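Local coordinates for solute binding protein MsmE (Bacillus subtilis subsp. subtilis str. 168, PDB 4R6H) that binds melibiose, raffinose and stachyose as the solute-binding component of the ABC transporter that imports these sugars, at residues K215-I219 with N220-Q224. Sequence-based numbering, arbitrary orientation.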
# COMPACT_ATOMS: atom_id res chain seq x y z
N LYS A 215 -10.38 -10.14 -13.68
CA LYS A 215 -11.08 -9.01 -13.02
C LYS A 215 -12.58 -9.25 -12.88
O LYS A 215 -13.17 -9.13 -11.81
CB LYS A 215 -10.87 -7.71 -13.80
CG LYS A 215 -9.44 -7.15 -13.78
CD LYS A 215 -9.38 -5.91 -14.69
CE LYS A 215 -7.99 -5.31 -14.85
NZ LYS A 215 -7.98 -4.12 -15.74
N LYS A 216 -13.21 -9.61 -14.00
CA LYS A 216 -14.67 -9.76 -13.99
C LYS A 216 -15.12 -10.90 -13.09
O LYS A 216 -16.09 -10.75 -12.33
CB LYS A 216 -15.18 -10.00 -15.41
CG LYS A 216 -14.96 -8.83 -16.32
CD LYS A 216 -15.67 -9.04 -17.66
CE LYS A 216 -15.14 -8.14 -18.77
NZ LYS A 216 -15.94 -8.35 -20.02
N GLN A 217 -14.39 -12.02 -13.13
CA GLN A 217 -14.73 -13.20 -12.33
C GLN A 217 -14.49 -13.00 -10.83
O GLN A 217 -15.24 -13.48 -10.00
CB GLN A 217 -13.92 -14.41 -12.80
CG GLN A 217 -14.17 -14.77 -14.28
CD GLN A 217 -13.24 -14.08 -15.27
OE1 GLN A 217 -12.74 -12.98 -15.06
NE2 GLN A 217 -13.02 -14.75 -16.39
N LEU A 218 -13.44 -12.27 -10.49
CA LEU A 218 -13.22 -11.90 -9.11
C LEU A 218 -14.36 -11.03 -8.57
O LEU A 218 -14.83 -11.27 -7.46
CB LEU A 218 -11.91 -11.15 -8.94
CG LEU A 218 -10.68 -12.06 -9.04
CD1 LEU A 218 -9.49 -11.24 -9.48
CD2 LEU A 218 -10.41 -12.82 -7.75
N ILE A 219 -14.77 -10.04 -9.35
CA ILE A 219 -15.83 -9.13 -8.92
C ILE A 219 -17.19 -9.85 -8.80
O ILE A 219 -17.95 -9.61 -7.85
CB ILE A 219 -15.92 -7.90 -9.84
CG1 ILE A 219 -14.67 -7.05 -9.65
CG2 ILE A 219 -17.16 -7.05 -9.54
CD1 ILE A 219 -14.48 -5.96 -10.69
N ASN A 220 -17.49 -10.74 -9.73
CA ASN A 220 -18.81 -11.39 -9.72
C ASN A 220 -18.91 -12.74 -8.99
O ASN A 220 -19.96 -13.37 -9.04
CB ASN A 220 -19.36 -11.49 -11.14
CG ASN A 220 -18.67 -12.57 -11.98
OD1 ASN A 220 -17.98 -13.47 -11.47
ND2 ASN A 220 -18.90 -12.50 -13.29
N GLY A 221 -17.85 -13.20 -8.32
CA GLY A 221 -17.92 -14.37 -7.49
C GLY A 221 -17.63 -15.70 -8.16
O GLY A 221 -17.63 -16.72 -7.48
N THR A 222 -17.39 -15.68 -9.47
CA THR A 222 -17.12 -16.91 -10.23
C THR A 222 -15.63 -17.29 -10.34
O THR A 222 -15.29 -18.30 -10.93
CB THR A 222 -17.73 -16.89 -11.64
OG1 THR A 222 -17.08 -15.91 -12.47
CG2 THR A 222 -19.25 -16.59 -11.56
N PHE A 223 -14.74 -16.49 -9.74
CA PHE A 223 -13.31 -16.80 -9.79
C PHE A 223 -12.97 -18.20 -9.29
O PHE A 223 -13.39 -18.62 -8.21
CB PHE A 223 -12.54 -15.77 -8.95
CG PHE A 223 -11.05 -15.96 -8.94
CD1 PHE A 223 -10.34 -15.81 -10.10
CD2 PHE A 223 -10.40 -16.35 -7.78
CE1 PHE A 223 -8.96 -16.00 -10.12
CE2 PHE A 223 -9.01 -16.54 -7.78
CZ PHE A 223 -8.31 -16.38 -8.96
N GLN A 224 -12.16 -18.90 -10.08
CA GLN A 224 -11.67 -20.22 -9.70
C GLN A 224 -10.32 -20.09 -8.99
O GLN A 224 -9.33 -19.72 -9.61
CB GLN A 224 -11.51 -21.07 -10.96
CG GLN A 224 -12.82 -21.41 -11.66
CD GLN A 224 -13.81 -22.04 -10.73
OE1 GLN A 224 -14.76 -21.40 -10.29
NE2 GLN A 224 -13.57 -23.31 -10.38
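Leu218 reaches out from the last turn of helix 215-220 and lays its CD2 methyl over one face of the Phe223 ring. This is a CH-pi contact: Leu218 CD2 sits 3.6 Å from the ring centroid, 21° off the ring normal, displaced toward the rim and 3.4 Å from Phe223 CG. The two side chains lie side by side and point the same way; Phe223 holds its CG anti to the backbone N (chi1 -179°), which swings the ring alongside the leucine. Cutting Phe223 back to an alanine is likely to take away the ring face under this methyl and leave Trp225, which meets the ring edge-to-face, without its partner.

What positions the ring is the way the chain leaves the C-terminal end of helix 215-220 for the loop before helix 229-240. Asn220 N still makes the regular bond to Lys216 O, at 3.0 Å, but Gly221 takes a positive phi of 90°, where a CB would collide with Asn220 O. Gln217 O then receives two weak bonds, from Gly221 N and Phe223 N, both 3.1 Å long. Across this bend Asn220 OD1 forms an Asx turn, accepting from Thr222 N at 3.0 Å; Thr222 OG1 adds a second bond to Asn220 OD1 at 2.8 Å, in the carbonyl plane on a lone pair. Thr222 OG1 also lies 3.5 Å from Gln217 CB. Farther out, helix 401-420 hydrogen-bonds to three carbonyls: Tyr412 OH to Leu218 O, Arg416 NH1 to Ile219 O, and Lys413 NZ to Gly221 O of the turn.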